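Local coordinates for protein scyllo-inosose 3-dehydrogenase (Thermotoga maritima, PDB 3IP1) that catalyses the zinc-dependent, NAD(+)-linked oxidation of scyllo-inosose to 3-dehydro-scyllo-inosose, and so probably serves in myo-inositol degradation, at residues 201-206 against 285-290; 217-222 against 228-233; 253-256 against 261-264; 295-300 against 312-317. All blocks are in the same frame, centred on the assembly; numbering follows the deposited sequence.

Contact 1. Residues 201-206 against 285-290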
loop_
_atom_site.group_PDB
_atom_site.type_symbol
_atom_site.label_atom_id
_atom_site.label_comp_id
_atom_site.label_asym_id
_atom_site.label_seq_id
_atom_site.Cartn_x
_atom_site.Cartn_y
_atom_site.Cartn_z
ATOM N N TYR A 201 12.814 -6.283 -12.586
ATOM C CA TYR A 201 12.533 -6.103 -11.163
ATOM C C TYR A 201 11.569 -4.939 -10.937
ATOM O O TYR A 201 10.599 -5.089 -10.213
ATOM C CB TYR A 201 13.836 -5.902 -10.383
ATOM C CG TYR A 201 13.718 -6.005 -8.874
ATOM C CD1 TYR A 201 13.134 -4.978 -8.126
ATOM C CD2 TYR A 201 14.243 -7.114 -8.183
ATOM C CE1 TYR A 201 13.042 -5.059 -6.721
ATOM C CE2 TYR A 201 14.175 -7.201 -6.798
ATOM C CZ TYR A 201 13.563 -6.168 -6.069
ATOM O OH TYR A 201 13.478 -6.240 -4.694
ATOM N N ASN A 202 11.847 -3.796 -11.565
ATOM C CA ASN A 202 10.971 -2.622 -11.480
ATOM C C ASN A 202 9.564 -2.969 -11.976
ATOM O O ASN A 202 8.561 -2.558 -11.397
ATOM C CB ASN A 202 11.550 -1.468 -12.308
ATOM C CG ASN A 202 10.728 -0.175 -12.197
ATOM O OD1 ASN A 202 10.644 0.436 -11.132
ATOM N ND2 ASN A 202 10.153 0.264 -13.320
ATOM N N ALA A 203 9.499 -3.758 -13.039
ATOM C CA ALA A 203 8.234 -4.113 -13.623
ATOM C C ALA A 203 7.408 -5.017 -12.719
ATOM O O ALA A 203 6.222 -4.781 -12.561
ATOM C CB ALA A 203 8.443 -4.740 -15.001
ATOM N N VAL A 204 8.022 -6.027 -12.106
ATOM C CA VAL A 204 7.230 -6.999 -11.328
ATOM C C VAL A 204 7.088 -6.746 -9.810
ATOM O O VAL A 204 6.067 -7.136 -9.210
ATOM C CB VAL A 204 7.655 -8.480 -11.573
ATOM C CG1 VAL A 204 7.507 -8.828 -13.048
ATOM C CG2 VAL A 204 9.072 -8.760 -11.096
ATOM N N ILE A 205 8.100 -6.113 -9.214
ATOM C CA ILE A 205 8.132 -5.870 -7.767
ATOM C C ILE A 205 7.616 -4.468 -7.470
ATOM O O ILE A 205 6.676 -4.311 -6.684
ATOM C CB ILE A 205 9.573 -6.047 -7.172
ATOM C CG1 ILE A 205 10.116 -7.457 -7.419
ATOM C CG2 ILE A 205 9.611 -5.694 -5.657
ATOM C CD1 ILE A 205 9.194 -8.585 -7.031
ATOM N N VAL A 206 8.222 -3.461 -8.107
ATOM C CA VAL A 206 7.875 -2.064 -7.855
ATOM C C VAL A 206 6.542 -1.625 -8.487
ATOM O O VAL A 206 5.659 -1.154 -7.781
ATOM C CB VAL A 206 9.000 -1.093 -8.305
ATOM C CG1 VAL A 206 8.657 0.356 -7.897
ATOM C CG2 VAL A 206 10.360 -1.522 -7.695
ATOM N N LEU A 285 -0.107 -12.275 -11.045
ATOM C CA LEU A 285 0.609 -11.335 -11.891
ATOM C C LEU A 285 0.925 -11.907 -13.277
ATOM O O LEU A 285 1.412 -13.031 -13.405
ATOM C CB LEU A 285 1.907 -10.887 -11.187
ATOM C CG LEU A 285 2.863 -9.951 -11.957
ATOM C CD1 LEU A 285 2.321 -8.511 -12.056
ATOM C CD2 LEU A 285 4.238 -9.943 -11.310
ATOM N N PHE A 286 0.653 -11.109 -14.300
ATOM C CA PHE A 286 1.044 -11.410 -15.667
ATOM C C PHE A 286 2.041 -10.347 -16.121
ATOM O O PHE A 286 1.829 -9.159 -15.907
ATOM C CB PHE A 286 -0.165 -11.405 -16.613
ATOM C CG PHE A 286 -1.230 -12.428 -16.278
ATOM C CD1 PHE A 286 -2.125 -12.201 -15.241
ATOM C CD2 PHE A 286 -1.350 -13.603 -17.040
ATOM C CE1 PHE A 286 -3.133 -13.147 -14.932
ATOM C CE2 PHE A 286 -2.340 -14.559 -16.758
ATOM C CZ PHE A 286 -3.238 -14.339 -15.709
ATOM N N LEU A 287 3.139 -10.778 -16.739
ATOM C CA LEU A 287 4.110 -9.841 -17.277
ATOM C C LEU A 287 4.030 -9.931 -18.781
ATOM O O LEU A 287 4.304 -10.990 -19.371
ATOM C CB LEU A 287 5.533 -10.148 -16.807
ATOM C CG LEU A 287 6.599 -9.164 -17.320
ATOM C CD1 LEU A 287 6.382 -7.727 -16.732
ATOM C CD2 LEU A 287 8.013 -9.640 -17.053
ATOM N N GLU A 288 3.637 -8.821 -19.397
ATOM C CA GLU A 288 3.552 -8.738 -20.837
ATOM C C GLU A 288 4.899 -8.234 -21.340
ATOM O O GLU A 288 5.150 -7.031 -21.336
ATOM C CB GLU A 288 2.439 -7.764 -21.250
ATOM C CG GLU A 288 1.897 -7.990 -22.670
ATOM C CD GLU A 288 2.991 -8.114 -23.728
ATOM O OE1 GLU A 288 3.455 -7.089 -24.275
ATOM O OE2 GLU A 288 3.397 -9.252 -24.001
ATOM N N ALA A 289 5.758 -9.170 -21.742
ATOM C CA ALA A 289 7.096 -8.848 -22.222
ATOM C C ALA A 289 7.319 -9.319 -23.663
ATOM O O ALA A 289 8.453 -9.587 -24.037
ATOM C CB ALA A 289 8.148 -9.462 -21.294
ATOM N N THR A 290 6.243 -9.423 -24.453
ATOM C CA THR A 290 6.333 -9.874 -25.854
ATOM C C THR A 290 6.510 -8.726 -26.837
ATOM O O THR A 290 7.130 -8.894 -27.868
ATOM C CB THR A 290 5.079 -10.653 -26.348
ATOM O OG1 THR A 290 3.959 -9.765 -26.402
ATOM C CG2 THR A 290 4.754 -11.888 -25.473
#
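A203 opens the contact of helix 201-206 with strand 285-288: its CB is directed at the strand and lies 4.0 Å from L287 CD1, while the same methyl also packs on V317 and S341. One residue further, V204 touches two leucines instead of one. Its CB is 3.7 Å from L285 CD2, and its CG1 lies 3.9 Å from that same L285 CD2 and 4.0 Å from L287 CD1. CG1 stands anti to the carbonyl carbon of V204 (chi1 -59°), a rotation that sets it between the two leucine ends. L285 and L287 are alternate residues of the strand, so both leave the same face of the sheet, and each crosses V204 at about a right angle. No hydrogen bond spans the contact. The segments bury 172 Å² between them, the side chains that meet are apolar, and all four touching residues are buried. The short axes run nearly antiparallel, at 161°, with a closest approach of 9.7 Å. L233 of helix 224-235 touches both V204 and L285, and A229 of that helix touches L287, so the leucines serve two helices at once. Helix 194-207, which bears the metal ligand E195 near its start, thus lies on one face of the parallel sheet it leads into, the nucleotide-binding Rossmann domain of zinc-containing alcohol dehydrogenases.

Contact 2. Residues 217-222 against 228-233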
loop_
_atom_site.group_PDB
_atom_site.type_symbol
_atom_site.label_atom_id
_atom_site.label_comp_id
_atom_site.label_asym_id
_atom_site.label_seq_id
_atom_site.Cartn_x
_atom_site.Cartn_y
_atom_site.Cartn_z
ATOM N N VAL A 217 2.467 -16.927 -11.021
ATOM C CA VAL A 217 2.777 -15.864 -11.965
ATOM C C VAL A 217 2.876 -16.427 -13.382
ATOM O O VAL A 217 3.270 -17.569 -13.563
ATOM C CB VAL A 217 4.088 -15.085 -11.597
ATOM C CG1 VAL A 217 3.995 -14.488 -10.170
ATOM C CG2 VAL A 217 5.299 -15.971 -11.727
ATOM N N VAL A 218 2.523 -15.599 -14.370
ATOM C CA VAL A 218 2.609 -15.948 -15.786
ATOM C C VAL A 218 3.420 -14.882 -16.519
ATOM O O VAL A 218 3.093 -13.695 -16.483
ATOM C CB VAL A 218 1.197 -16.078 -16.427
ATOM C CG1 VAL A 218 1.288 -16.233 -17.944
ATOM C CG2 VAL A 218 0.416 -17.258 -15.795
ATOM N N ILE A 219 4.476 -15.311 -17.193
ATOM C CA ILE A 219 5.320 -14.397 -17.977
ATOM C C ILE A 219 5.194 -14.707 -19.473
ATOM O O ILE A 219 5.445 -15.833 -19.915
ATOM C CB ILE A 219 6.810 -14.465 -17.535
ATOM C CG1 ILE A 219 6.947 -14.009 -16.077
ATOM C CG2 ILE A 219 7.677 -13.608 -18.429
ATOM C CD1 ILE A 219 7.982 -14.719 -15.328
ATOM N N LEU A 220 4.817 -13.695 -20.237
ATOM C CA LEU A 220 4.687 -13.821 -21.678
ATOM C C LEU A 220 5.910 -13.180 -22.322
ATOM O O LEU A 220 6.081 -11.959 -22.261
ATOM C CB LEU A 220 3.383 -13.158 -22.150
ATOM C CG LEU A 220 2.081 -13.785 -21.609
ATOM C CD1 LEU A 220 1.587 -13.137 -20.283
ATOM C CD2 LEU A 220 0.981 -13.722 -22.662
ATOM N N GLY A 221 6.762 -14.008 -22.928
ATOM C CA GLY A 221 7.964 -13.524 -23.614
ATOM C C GLY A 221 9.197 -13.904 -22.835
ATOM O O GLY A 221 9.316 -13.543 -21.654
ATOM N N GLY A 222 10.107 -14.638 -23.485
ATOM C CA GLY A 222 11.338 -15.130 -22.855
ATOM C C GLY A 222 12.650 -14.493 -23.324
ATOM O O GLY A 222 13.699 -15.155 -23.349
ATOM N N ALA A 228 14.649 -12.627 -16.630
ATOM C CA ALA A 228 14.948 -12.050 -15.323
ATOM C C ALA A 228 13.726 -12.141 -14.433
ATOM O O ALA A 228 13.835 -12.541 -13.263
ATOM C CB ALA A 228 15.400 -10.599 -15.462
ATOM N N ALA A 229 12.553 -11.826 -14.992
ATOM C CA ALA A 229 11.311 -11.938 -14.227
ATOM C C ALA A 229 11.068 -13.361 -13.696
ATOM O O ALA A 229 10.595 -13.520 -12.574
ATOM C CB ALA A 229 10.114 -11.429 -15.025
ATOM N N VAL A 230 11.412 -14.388 -14.480
ATOM C CA VAL A 230 11.257 -15.778 -14.029
ATOM C C VAL A 230 12.065 -15.997 -12.774
ATOM O O VAL A 230 11.537 -16.487 -11.760
ATOM C CB VAL A 230 11.697 -16.812 -15.103
ATOM C CG1 VAL A 230 11.801 -18.218 -14.497
ATOM C CG2 VAL A 230 10.702 -16.824 -16.241
ATOM N N ALA A 231 13.340 -15.628 -12.858
ATOM C CA ALA A 231 14.277 -15.726 -11.748
ATOM C C ALA A 231 13.794 -14.933 -10.536
ATOM O O ALA A 231 13.768 -15.459 -9.418
ATOM C CB ALA A 231 15.669 -15.244 -12.191
ATOM N N ILE A 232 13.417 -13.673 -10.755
ATOM C CA ILE A 232 13.037 -12.797 -9.645
ATOM C C ILE A 232 11.812 -13.335 -8.908
ATOM O O ILE A 232 11.781 -13.376 -7.670
ATOM C CB ILE A 232 12.751 -11.353 -10.116
ATOM C CG1 ILE A 232 14.065 -10.644 -10.518
ATOM C CG2 ILE A 232 12.053 -10.577 -9.010
ATOM C CD1 ILE A 232 13.839 -9.480 -11.561
ATOM N N LEU A 233 10.812 -13.740 -9.684
ATOM C CA LEU A 233 9.534 -14.158 -9.141
ATOM C C LEU A 233 9.590 -15.540 -8.498
ATOM O O LEU A 233 8.869 -15.788 -7.539
ATOM C CB LEU A 233 8.453 -14.063 -10.215
ATOM C CG LEU A 233 8.111 -12.595 -10.521
ATOM C CD1 LEU A 233 7.230 -12.444 -11.794
ATOM C CD2 LEU A 233 7.453 -11.930 -9.284
#
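I219 and V217 point from strand 217-220 into helix 228-233, and they meet it in different ways. I219 works through the end of its longer branch. CD1 comes in over the helix backbone where A229 joins V230, 3.5 Å from V230 N and 3.7 Å from A229 C. The same methyl rests beside V230 CG2 at 3.6 Å and A229 CB at 3.9 Å, so one carbon fills the notch between two successive helix side chains. Its chi2 of 145° is twisted well off a fully extended chain. The side chains of I219 and V230 cross obliquely. V217 is matched against L233: its CG2 is 4.0 Å from L233 CB and also 4.0 Å from L233 CD1, so it touches both the root and one end of the leucine, the two side chains meeting at a slant. L233 has CG anti to its carbonyl carbon (chi1 -72°), which turns the branch toward the strand, where CD1 lies beside V217.

This pairing joins the first strand and first helix of the Rossmann fold, nearly antiparallel at 168°. The turn between them has the glycine pattern GxGxxG, consistent with the dinucleotide-binding loop of the family. At G221 the backbone angles would drive a CB into the carbonyl oxygen of L220. Next to it, G222 N is hydrogen-bonded to the carboxylate of E245, a residue assigned to NAD(+) binding by similarity. On the flank of the helix, V230 also packs on V241 and L243 of strand 240-244, while A228 and I232 touch A200 of helix 194-207.

Contact 3. Residues 253-256 against 261-264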
loop_
_atom_site.group_PDB
_atom_site.type_symbol
_atom_site.label_atom_id
_atom_site.label_comp_id
_atom_site.label_asym_id
_atom_site.label_seq_id
_atom_site.Cartn_x
_atom_site.Cartn_y
_atom_site.Cartn_z
ATOM N N LEU A 253 16.194 -22.012 -21.126
ATOM C CA LEU A 253 16.750 -21.032 -20.192
ATOM C C LEU A 253 15.799 -20.710 -19.043
ATOM O O LEU A 253 16.238 -20.630 -17.904
ATOM C CB LEU A 253 17.168 -19.740 -20.901
ATOM C CG LEU A 253 18.492 -19.823 -21.654
ATOM C CD1 LEU A 253 18.832 -18.453 -22.254
ATOM C CD2 LEU A 253 19.644 -20.337 -20.769
ATOM N N ALA A 254 14.515 -20.509 -19.347
ATOM C CA ALA A 254 13.507 -20.266 -18.318
ATOM C C ALA A 254 13.446 -21.429 -17.300
ATOM O O ALA A 254 13.417 -21.192 -16.091
ATOM C CB ALA A 254 12.138 -20.010 -18.946
ATOM N N LYS A 255 13.451 -22.674 -17.781
ATOM C CA LYS A 255 13.510 -23.827 -16.876
ATOM C C LYS A 255 14.749 -23.793 -15.985
ATOM O O LYS A 255 14.687 -24.141 -14.820
ATOM C CB LYS A 255 13.469 -25.148 -17.639
ATOM C CG LYS A 255 12.098 -25.524 -18.175
ATOM C CD LYS A 255 12.028 -27.047 -18.416
ATOM C CE LYS A 255 12.547 -27.437 -19.806
ATOM N NZ LYS A 255 13.277 -28.743 -19.775
ATOM N N GLU A 256 15.860 -23.337 -16.536
ATOM C CA GLU A 256 17.093 -23.270 -15.808
ATOM C C GLU A 256 17.049 -22.189 -14.742
ATOM O O GLU A 256 17.755 -22.261 -13.734
ATOM C CB GLU A 256 18.216 -22.948 -16.784
ATOM C CG GLU A 256 19.434 -23.807 -16.636
ATOM C CD GLU A 256 20.568 -23.335 -17.532
ATOM O OE1 GLU A 256 20.295 -22.886 -18.668
ATOM O OE2 GLU A 256 21.730 -23.406 -17.090
ATOM N N HIS A 261 6.811 -24.322 -15.346
ATOM C CA HIS A 261 6.201 -24.745 -16.594
ATOM C C HIS A 261 6.549 -23.772 -17.701
ATOM O O HIS A 261 6.607 -22.547 -17.484
ATOM C CB HIS A 261 4.680 -24.843 -16.467
ATOM C CG HIS A 261 4.227 -25.681 -15.314
ATOM N ND1 HIS A 261 4.375 -27.053 -15.289
ATOM C CD2 HIS A 261 3.625 -25.345 -14.149
ATOM C CE1 HIS A 261 3.889 -27.524 -14.154
ATOM N NE2 HIS A 261 3.430 -26.507 -13.444
ATOM N N VAL A 262 6.790 -24.324 -18.886
ATOM C CA VAL A 262 6.984 -23.506 -20.069
ATOM C C VAL A 262 5.969 -23.887 -21.145
ATOM O O VAL A 262 5.613 -25.051 -21.276
ATOM C CB VAL A 262 8.443 -23.565 -20.593
ATOM C CG1 VAL A 262 9.390 -22.903 -19.593
ATOM C CG2 VAL A 262 8.878 -25.010 -20.905
ATOM N N ILE A 263 5.499 -22.883 -21.879
ATOM C CA ILE A 263 4.498 -23.033 -22.913
ATOM C C ILE A 263 5.046 -22.495 -24.247
ATOM O O ILE A 263 5.505 -21.346 -24.343
ATOM C CB ILE A 263 3.197 -22.250 -22.551
ATOM C CG1 ILE A 263 2.558 -22.787 -21.262
ATOM C CG2 ILE A 263 2.183 -22.292 -23.703
ATOM C CD1 ILE A 263 1.430 -21.887 -20.698
ATOM N N ASP A 264 4.993 -23.331 -25.275
ATOM C CA ASP A 264 5.189 -22.881 -26.646
ATOM C C ASP A 264 3.806 -22.508 -27.185
ATOM O O ASP A 264 3.057 -23.384 -27.567
ATOM C CB ASP A 264 5.837 -24.009 -27.463
ATOM C CG ASP A 264 6.049 -23.648 -28.928
ATOM O OD1 ASP A 264 5.669 -22.549 -29.387
ATOM O OD2 ASP A 264 6.608 -24.501 -29.638
#
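The beta-alpha-beta unit of strand 240-244, helix 248-257 and strand 261-263 brings A254 and K255 against V262, close to the end of the helix. V262 is directed at the helix and does nearly all the work on the strand side. Its CG1 lies 4.0 Å from A254 CB and 4.0 Å from K255 CG, so one methyl bridges two consecutive helix residues. With chi1 at -67°, CG1 is placed anti to the carbonyl carbon of V262, which sets it against both A254 CB and K255 CG. V262 CG2 comes a little less near, 4.3 Å from K255 CG.

The two helix residues differ in how they take part. A254 is buried and aims its methyl straight at the strand. K255 lies at the margin, crosses V262 at about a right angle, and lends only the start of its chain: NZ is 7.0 Å from V262 CG1, and the residue as a whole is exposed. The interface is accordingly small, 107 Å² in all; the side-chain atoms that meet are carbons, and no hydrogen bond joins the segments.

Strand 261-263 is the outermost strand of the parallel Rossmann sheet at this end, hydrogen-bonded through its backbone to strand 240-244. Alternation along the strand sends H261 and I263 to the other face, where the H261 ring stacks with that of Y277 and I263 packs on A273 and V274. On the near face, A254 also touches L243 and L227, and its side chain is about 6 Å from that of R250, which by similarity binds NAD(+).

Contact 4. Residues 295-300 against 312-317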
loop_
_atom_site.group_PDB
_atom_site.type_symbol
_atom_site.label_atom_id
_atom_site.label_comp_id
_atom_site.label_asym_id
_atom_site.label_seq_id
_atom_site.Cartn_x
_atom_site.Cartn_y
_atom_site.Cartn_z
ATOM N N LEU A 295 -1.683 -9.038 -29.653
ATOM C CA LEU A 295 -1.895 -10.457 -30.025
ATOM C C LEU A 295 -2.155 -11.374 -28.823
ATOM O O LEU A 295 -2.872 -12.371 -28.940
ATOM C CB LEU A 295 -0.715 -11.040 -30.827
ATOM C CG LEU A 295 -0.148 -10.408 -32.117
ATOM C CD1 LEU A 295 0.898 -11.346 -32.749
ATOM C CD2 LEU A 295 -1.229 -10.024 -33.148
ATOM N N VAL A 296 -1.546 -11.066 -27.680
ATOM C CA VAL A 296 -1.681 -11.940 -26.509
ATOM C C VAL A 296 -2.743 -11.484 -25.501
ATOM O O VAL A 296 -3.069 -12.226 -24.595
ATOM C CB VAL A 296 -0.336 -12.186 -25.779
ATOM C CG1 VAL A 296 0.582 -13.065 -26.628
ATOM C CG2 VAL A 296 0.329 -10.861 -25.394
ATOM N N TRP A 297 -3.279 -10.278 -25.674
ATOM C CA TRP A 297 -4.230 -9.737 -24.715
ATOM C C TRP A 297 -5.497 -10.577 -24.562
ATOM O O TRP A 297 -5.924 -10.824 -23.432
ATOM C CB TRP A 297 -4.610 -8.291 -25.045
ATOM C CG TRP A 297 -5.042 -7.547 -23.842
ATOM C CD1 TRP A 297 -6.321 -7.316 -23.438
ATOM C CD2 TRP A 297 -4.189 -6.945 -22.852
ATOM N NE1 TRP A 297 -6.324 -6.599 -22.264
ATOM C CE2 TRP A 297 -5.027 -6.365 -21.879
ATOM C CE3 TRP A 297 -2.801 -6.839 -22.702
ATOM C CZ2 TRP A 297 -4.520 -5.672 -20.765
ATOM C CZ3 TRP A 297 -2.290 -6.159 -21.591
ATOM C CH2 TRP A 297 -3.152 -5.583 -20.640
ATOM N N PRO A 298 -6.119 -11.001 -25.690
ATOM C CA PRO A 298 -7.336 -11.809 -25.566
ATOM C C PRO A 298 -7.116 -13.068 -24.722
ATOM O O PRO A 298 -7.977 -13.441 -23.909
ATOM C CB PRO A 298 -7.664 -12.174 -27.025
ATOM C CG PRO A 298 -7.063 -11.072 -27.823
ATOM C CD PRO A 298 -5.820 -10.673 -27.103
ATOM N N GLN A 299 -5.972 -13.716 -24.909
ATOM C CA GLN A 299 -5.647 -14.892 -24.117
ATOM C C GLN A 299 -5.406 -14.584 -22.638
ATOM O O GLN A 299 -5.777 -15.372 -21.783
ATOM C CB GLN A 299 -4.435 -15.589 -24.690
ATOM C CG GLN A 299 -4.568 -15.872 -26.169
ATOM C CD GLN A 299 -3.270 -16.345 -26.740
ATOM O OE1 GLN A 299 -2.740 -17.373 -26.321
ATOM N NE2 GLN A 299 -2.725 -15.584 -27.677
ATOM N N ILE A 300 -4.767 -13.457 -22.342
ATOM C CA ILE A 300 -4.553 -13.045 -20.955
ATOM C C ILE A 300 -5.904 -12.773 -20.320
ATOM O O ILE A 300 -6.188 -13.231 -19.214
ATOM C CB ILE A 300 -3.690 -11.753 -20.846
ATOM C CG1 ILE A 300 -2.250 -12.004 -21.291
ATOM C CG2 ILE A 300 -3.669 -11.224 -19.393
ATOM C CD1 ILE A 300 -1.425 -10.702 -21.467
ATOM N N ALA A 312 -5.679 -10.062 -10.008
ATOM C CA ALA A 312 -4.568 -10.181 -10.963
ATOM C C ALA A 312 -4.104 -8.805 -11.387
ATOM O O ALA A 312 -4.904 -7.883 -11.526
ATOM C CB ALA A 312 -4.964 -10.990 -12.191
ATOM N N THR A 313 -2.802 -8.681 -11.582
ATOM C CA THR A 313 -2.208 -7.496 -12.154
ATOM C C THR A 313 -1.564 -7.851 -13.498
ATOM O O THR A 313 -0.835 -8.850 -13.600
ATOM C CB THR A 313 -1.159 -6.898 -11.187
ATOM O OG1 THR A 313 -1.830 -6.410 -10.026
ATOM C CG2 THR A 313 -0.391 -5.743 -11.852
ATOM N N VAL A 314 -1.836 -7.061 -14.535
ATOM C CA VAL A 314 -1.080 -7.215 -15.769
ATOM C C VAL A 314 -0.097 -6.064 -15.861
ATOM O O VAL A 314 -0.487 -4.907 -15.909
ATOM C CB VAL A 314 -1.931 -7.256 -17.036
ATOM C CG1 VAL A 314 -1.048 -7.649 -18.239
ATOM C CG2 VAL A 314 -3.051 -8.224 -16.892
ATOM N N ALA A 315 1.187 -6.404 -15.847
ATOM C CA ALA A 315 2.229 -5.392 -15.958
ATOM C C ALA A 315 2.741 -5.407 -17.399
ATOM O O ALA A 315 3.107 -6.474 -17.923
ATOM C CB ALA A 315 3.354 -5.680 -14.956
ATOM N N ILE A 316 2.738 -4.235 -18.039
ATOM C CA ILE A 316 3.196 -4.099 -19.429
ATOM C C ILE A 316 4.576 -3.457 -19.466
ATOM O O ILE A 316 4.737 -2.305 -19.084
ATOM C CB ILE A 316 2.199 -3.278 -20.285
ATOM C CG1 ILE A 316 0.826 -3.961 -20.303
ATOM C CG2 ILE A 316 2.715 -3.144 -21.746
ATOM C CD1 ILE A 316 -0.353 -3.010 -20.601
ATOM N N VAL A 317 5.564 -4.219 -19.920
ATOM C CA VAL A 317 6.964 -3.796 -19.874
ATOM C C VAL A 317 7.573 -3.623 -21.271
ATOM O O VAL A 317 8.463 -2.789 -21.475
ATOM C CB VAL A 317 7.837 -4.751 -18.987
ATOM C CG1 VAL A 317 8.017 -6.083 -19.621
ATOM C CG2 VAL A 317 9.197 -4.123 -18.668
#
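An apolar helix-on-sheet contact, carried by W297 and I300 against V314 and I316, joins helix 293-306 to the strand that follows it in the Rossmann fold. The short axes are 11.9 Å apart at their closest, and the indole bridges much of that separation. With CG roughly anti to the backbone N (chi1 -154°) and chi2 at -98°, the six-membered ring of W297 reaches the strand. There W297 CH2 lies 3.8 Å from V314 CG1 and also 3.8 Å from I316 CD1, while I316 CD1 reaches W297 CZ3 at 3.8 Å too. The side chains of W297 and I316 cross at about a right angle, those of W297 and V314 at a slant. I300 adds a tip-to-tip meeting, CG2 being 4.0 Å from V314 CG2. Replacing W297 by alanine is likely to open a gap beside V314 CG1 and I316 CD1, which would lose their indole partner, while V314 CG2 would keep I300. The pairing runs nearly antiparallel, at 169°, as expected within a beta-alpha-beta unit. W297 also touches I324, P325 and L326 of strand 324-326 and I338 of strand 337-340, the last strand of the sheet within this chain, beside strand 313-316.

How the contacts relate
From the N terminus, helix 194-207 opens contact 1, which closes only at strand 285-288 and so encloses the loops of contacts 2 and 3. Those two are short and in series: contact 2 ends with helix 224-235 before contact 3 opens on helix 248-257. Contact 4 follows contact 1 in series, and none cross. All four reach one parallel sheet, with strand 285-288 between strands 216-220 and 313-316: L287 O and L220 N lie 2.9 Å apart, F286 N and T313 O 2.8 Å, both probable hydrogen bonds. Contacts 1 to 3 bring helices to one face; contact 4 lies on the other, where L220 meets V296 and I300.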